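Local structure of geranyltranstransferase (Campylobacter jejuni, 3NPK) at residues Ala32-Ala37 against Arg92-Leu97; Gly39-Ala44 against Ala68-His73. The protein probably catalyses the condensation of geranyl diphosphate with isopentenyl diphosphate to give farnesyl diphosphate, releasing pyrophosphate in isoprenoid biosynthesis. All blocks are in the same frame, centred on the assembly; numbering follows the deposited sequence.

Contact 1. Residues Ala32-Ala37 against Arg92-Leu97. With PPV (pyrophosphate), chain C.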
# COMPACT_ATOMS: atom_id res chain seq x y z
N ALA A 32 12.37 0.52 -10.97
CA ALA A 32 13.31 1.63 -10.84
C ALA A 32 13.01 2.78 -11.79
O ALA A 32 13.33 3.92 -11.51
CB ALA A 32 14.74 1.13 -11.06
N LEU A 33 12.41 2.47 -12.93
CA LEU A 33 12.37 3.40 -14.05
C LEU A 33 11.82 4.78 -13.68
O LEU A 33 12.44 5.80 -13.95
CB LEU A 33 11.55 2.79 -15.19
CG LEU A 33 11.69 3.45 -16.56
CD1 LEU A 33 13.13 3.31 -17.06
CD2 LEU A 33 10.71 2.82 -17.54
N MSE A 34 10.63 4.82 -13.08
CA MSE A 34 10.01 6.09 -12.76
C MSE A 34 10.65 6.79 -11.58
O MSE A 34 10.62 8.02 -11.49
CB MSE A 34 8.51 5.94 -12.51
CG MSE A 34 7.67 6.03 -13.74
SE MSE A 34 7.90 7.69 -14.83
CE MSE A 34 7.17 6.96 -16.48
N LEU A 35 11.22 6.01 -10.67
CA LEU A 35 11.92 6.59 -9.52
C LEU A 35 13.17 7.32 -9.97
O LEU A 35 13.50 8.39 -9.45
CB LEU A 35 12.27 5.50 -8.52
CG LEU A 35 11.08 4.87 -7.79
CD1 LEU A 35 11.57 3.65 -7.04
CD2 LEU A 35 10.45 5.89 -6.84
N LYS A 36 13.87 6.75 -10.94
CA LYS A 36 15.12 7.31 -11.42
C LYS A 36 14.93 8.41 -12.46
O LYS A 36 15.81 9.27 -12.61
CB LYS A 36 15.99 6.22 -12.02
CG LYS A 36 16.67 5.35 -10.99
CD LYS A 36 17.90 4.65 -11.57
CE LYS A 36 17.51 3.41 -12.35
NZ LYS A 36 18.62 2.90 -13.21
N ALA A 37 13.81 8.36 -13.18
CA ALA A 37 13.63 9.19 -14.38
C ALA A 37 13.55 10.67 -14.04
O ALA A 37 14.01 11.53 -14.81
CB ALA A 37 12.36 8.77 -15.12
N ARG A 92 7.66 12.36 -16.56
CA ARG A 92 9.05 12.61 -16.16
C ARG A 92 10.04 12.43 -17.33
O ARG A 92 11.19 12.02 -17.14
CB ARG A 92 9.43 11.74 -14.96
CG ARG A 92 8.74 12.18 -13.68
CD ARG A 92 8.90 11.16 -12.56
NE ARG A 92 8.41 11.69 -11.29
CZ ARG A 92 8.37 10.98 -10.16
NH1 ARG A 92 8.80 9.72 -10.13
NH2 ARG A 92 7.89 11.53 -9.05
N GLY A 93 9.58 12.76 -18.53
CA GLY A 93 10.47 12.80 -19.67
C GLY A 93 10.67 11.49 -20.42
O GLY A 93 11.38 11.44 -21.41
N ILE A 94 10.03 10.43 -19.94
CA ILE A 94 10.13 9.12 -20.58
C ILE A 94 8.74 8.56 -20.83
O ILE A 94 7.76 9.06 -20.28
CB ILE A 94 10.93 8.13 -19.71
CG1 ILE A 94 10.32 8.00 -18.30
CG2 ILE A 94 12.38 8.57 -19.60
CD1 ILE A 94 10.80 6.77 -17.55
N PRO A 95 8.64 7.51 -21.67
CA PRO A 95 7.33 6.86 -21.82
C PRO A 95 6.83 6.31 -20.49
O PRO A 95 7.61 5.93 -19.63
CB PRO A 95 7.61 5.72 -22.80
CG PRO A 95 8.79 6.19 -23.59
CD PRO A 95 9.64 6.96 -22.60
N THR A 96 5.52 6.30 -20.32
CA THR A 96 4.93 5.69 -19.14
C THR A 96 5.16 4.17 -19.12
O THR A 96 5.44 3.56 -20.16
CB THR A 96 3.45 6.01 -19.08
OG1 THR A 96 2.90 5.85 -20.40
CG2 THR A 96 3.25 7.44 -18.62
N LEU A 97 5.05 3.56 -17.93
CA LEU A 97 5.34 2.13 -17.81
C LEU A 97 4.43 1.26 -18.66
O LEU A 97 4.84 0.20 -19.13
CB LEU A 97 5.24 1.65 -16.36
CG LEU A 97 6.38 2.08 -15.43
CD1 LEU A 97 6.13 1.49 -14.05
CD2 LEU A 97 7.73 1.68 -15.99
O11 PPV C . 3.16 16.09 -9.55
P1 PPV C . 4.66 16.70 -9.25
O21 PPV C . 4.80 18.25 -9.81
O31 PPV C . 4.93 16.72 -7.81
OPP PPV C . 5.69 15.78 -10.13
P2 PPV C . 7.18 15.23 -9.75
O12 PPV C . 7.62 14.46 -11.14
O22 PPV C . 7.11 14.10 -8.59
O32 PPV C . 8.12 16.33 -9.44
O HOH W 1 13.91 11.57 -17.69

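Contact 2. Residues Gly39-Ala44 against Ala68-His73. With PPV (pyrophosphate), chain C.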
# COMPACT_ATOMS: atom_id res chain seq x y z
N GLY A 39 11.50 13.72 -11.07
CA GLY A 39 10.77 14.05 -9.87
C GLY A 39 11.51 15.14 -9.14
O GLY A 39 12.72 15.04 -8.92
N LYS A 40 10.80 16.19 -8.77
CA LYS A 40 11.41 17.29 -8.04
C LYS A 40 11.65 16.95 -6.57
O LYS A 40 12.36 17.67 -5.86
CB LYS A 40 10.55 18.55 -8.17
CG LYS A 40 10.42 19.06 -9.61
CD LYS A 40 9.44 20.23 -9.73
CE LYS A 40 7.98 19.78 -9.59
NZ LYS A 40 7.59 18.78 -10.63
N HIS A 41 11.07 15.83 -6.12
CA HIS A 41 11.16 15.37 -4.73
C HIS A 41 10.71 16.42 -3.73
O HIS A 41 11.26 16.49 -2.63
CB HIS A 41 12.57 14.93 -4.35
CG HIS A 41 13.15 13.91 -5.26
ND1 HIS A 41 12.40 12.90 -5.85
CD2 HIS A 41 14.42 13.72 -5.68
CE1 HIS A 41 13.19 12.15 -6.60
NE2 HIS A 41 14.42 12.63 -6.51
N PHE A 42 9.72 17.21 -4.11
CA PHE A 42 9.20 18.27 -3.25
C PHE A 42 8.75 17.70 -1.90
O PHE A 42 9.06 18.27 -0.84
CB PHE A 42 8.03 18.96 -3.99
CG PHE A 42 7.30 20.00 -3.19
CD1 PHE A 42 7.91 21.20 -2.82
CD2 PHE A 42 5.97 19.80 -2.84
CE1 PHE A 42 7.20 22.16 -2.10
CE2 PHE A 42 5.27 20.76 -2.12
CZ PHE A 42 5.88 21.93 -1.75
N ARG A 43 8.04 16.58 -1.91
CA ARG A 43 7.55 16.03 -0.65
C ARG A 43 8.69 15.55 0.24
O ARG A 43 8.74 15.87 1.44
CB ARG A 43 6.53 14.93 -0.93
CG ARG A 43 5.28 15.49 -1.61
CD ARG A 43 4.49 14.46 -2.40
NE ARG A 43 3.39 15.09 -3.14
CZ ARG A 43 3.54 15.75 -4.30
NH1 ARG A 43 4.73 15.85 -4.87
NH2 ARG A 43 2.47 16.30 -4.89
N ALA A 44 9.61 14.77 -0.33
CA ALA A 44 10.83 14.39 0.39
C ALA A 44 11.53 15.62 0.98
O ALA A 44 11.94 15.61 2.15
CB ALA A 44 11.79 13.64 -0.53
N ALA A 68 9.97 6.67 1.55
CA ALA A 68 8.61 6.13 1.59
C ALA A 68 7.60 7.10 0.95
O ALA A 68 6.72 6.67 0.19
CB ALA A 68 8.22 5.84 3.03
N LEU A 69 7.74 8.39 1.26
CA LEU A 69 6.88 9.42 0.66
C LEU A 69 6.97 9.42 -0.85
O LEU A 69 5.95 9.48 -1.54
CB LEU A 69 7.24 10.81 1.17
CG LEU A 69 6.62 11.25 2.48
CD1 LEU A 69 7.38 12.49 2.96
CD2 LEU A 69 5.13 11.53 2.31
N GLU A 70 8.20 9.35 -1.37
CA GLU A 70 8.39 9.38 -2.81
C GLU A 70 7.94 8.06 -3.48
O GLU A 70 7.50 8.08 -4.63
CB GLU A 70 9.82 9.77 -3.17
CG GLU A 70 10.13 11.19 -2.73
CD GLU A 70 9.35 12.28 -3.51
OE1 GLU A 70 9.01 12.09 -4.71
OE2 GLU A 70 9.11 13.35 -2.92
N PHE A 71 8.01 6.95 -2.75
CA PHE A 71 7.47 5.69 -3.27
C PHE A 71 5.96 5.82 -3.45
O PHE A 71 5.41 5.40 -4.47
CB PHE A 71 7.76 4.49 -2.35
CG PHE A 71 9.18 3.94 -2.45
CD1 PHE A 71 10.16 4.54 -3.22
CD2 PHE A 71 9.51 2.82 -1.72
CE1 PHE A 71 11.45 4.01 -3.28
CE2 PHE A 71 10.79 2.28 -1.76
CZ PHE A 71 11.76 2.88 -2.55
N ILE A 72 5.28 6.37 -2.44
CA ILE A 72 3.83 6.57 -2.54
C ILE A 72 3.53 7.49 -3.68
O ILE A 72 2.65 7.23 -4.49
CB ILE A 72 3.26 7.20 -1.25
CG1 ILE A 72 3.27 6.17 -0.12
CG2 ILE A 72 1.85 7.82 -1.50
CD1 ILE A 72 2.32 5.00 -0.36
N HIS A 73 4.25 8.61 -3.75
CA HIS A 73 3.97 9.58 -4.78
C HIS A 73 4.17 8.97 -6.18
O HIS A 73 3.34 9.14 -7.08
CB HIS A 73 4.82 10.83 -4.56
CG HIS A 73 4.58 11.89 -5.57
ND1 HIS A 73 5.57 12.40 -6.39
CD2 HIS A 73 3.44 12.52 -5.93
CE1 HIS A 73 5.05 13.32 -7.18
NE2 HIS A 73 3.75 13.40 -6.93
O11 PPV C . 3.16 16.09 -9.55
P1 PPV C . 4.66 16.70 -9.25
O21 PPV C . 4.80 18.25 -9.81
O31 PPV C . 4.93 16.72 -7.81
OPP PPV C . 5.69 15.78 -10.13
P2 PPV C . 7.18 15.23 -9.75
O12 PPV C . 7.62 14.46 -11.14
O22 PPV C . 7.11 14.10 -8.59
O32 PPV C . 8.12 16.33 -9.44
O HOH W 2 9.16 13.86 -6.85
O HOH W 3 7.37 15.02 -4.30

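Contact 1. Residues Ala32-Ala37 against Arg92-Leu97
Arg92 spreads its guanidinium between the backbone of Met34 on helix 27-37 and a bound pyrophosphate. Its NH1 donates to Met34 O at 2.8 Å, a bent bond (138° at the hydrogen) whose donor stands above the carbonyl plane and not on a lone pair; the hydroxyl of Thr74 also bonds to NH1. The other two nitrogens grip one phosphate group, NE reaching PPV O12 at 2.9 Å almost in line and NH2 reaching PPV O22 at 2.7 Å. The chain, extended from CG to NE, carries the guanidinium out to the ligand, and the bonds from NE, NH2 and NH1 together fix its rotation. Arg92 belongs to the Arg-Arg-Gly sequence that follows the first aspartate-rich motif of polyprenyl synthases, where such an arginine is a usual diphosphate ligand. Beyond it the chain turns through Gly93 into strand 94-95 and the contact becomes apolar. Ile94 holds CG1 between backbone N and carbonyl carbon (chi1 56°), which turns CG1 toward helix 27-37, and CD1 ends 3.5 Å from Ala37 CB and 3.6 Å from Leu33 CG. The selenomethionine Met34 slides past Ile94 in the opposite direction until its CE lies 3.3 Å from Pro95 O. Leu33 and Leu97 meet through their CD2 methyls at 3.5 Å, while a water donates to both Ala37 O and Arg92 O.

Contact 2. Residues Gly39-Ala44 against Ala68-His73
A bend at chi2 (-68°) carries the Glu70 carboxylate to the first turn of helix 42-54, whereas His73, with CG anti to the backbone N (chi1 -179°), reaches out from helix 59-80 to meet Arg43. Residues 39-43 are the Gly-Lys-x-x-Arg part of the Gly-Gly-Lys-x-x-Arg motif of the polyprenyl synthases. Gly39, Lys40, Arg43 and His73 line a pyrophosphate pocket, which in relatives holds the diphosphate of isopentenyl diphosphate; Glu70 stands behind them. The guanidinium of Arg43 lies flat on the His73 ring as an offset stack, centres 3.8 Å apart and planes 13° from parallel. This leaves the edge of the guanidinium to the ligand, and NH1 donates to PPV O31 at 3.1 Å. Lys40 makes three bonds to the ion: the Lys40 backbone N points straight at PPV O32, 2.8 Å away, and NZ lies 2.8 Å from the same PPV O32 and 3.0 Å from PPV O21. Behind this first shell, Glu70 OE2 uses its anti lone pair to accept Ala44 N at 3.0 Å in a nearly straight bond. A carboxylate beside the amides that start a helix would probably be stabilised in its charged form. His41 occupies the N-cap position of helix 42-54; its ring has Gly39 O over the centre of one face and Glu70 OE1 near its plane at an edge, and Phe9 of helix 5-14 meets the ring edge-to-face. A water ties the second shell to the first: it accepts from Arg43 N and Arg43 NH1 and donates to Glu70 OE2, 2.8 Å away.

Overall arrangement
The contact centres lie about 14 Å apart, that of contact 2 about 5 Å and that of contact 1 about 17 Å from the centre of the chain in space. Helix 27-37 gives the first segment of contact 1, and the following loop with the start of helix 42-54 that of contact 2; helix 59-80 closes contact 2 before strand 94-95 and its flanking loop close contact 1. Both touch the pyrophosphate, which lies between Arg92, in the turn before strand 94-95, and the loop and helices of contact 2 in the mainly helical prenyl synthase fold. Packing joins the contacts directly: Leu35 CD1 lies 3.8 Å from Phe71 CE1, and Arg92 NE lies 3.6 Å from Gly39 CA.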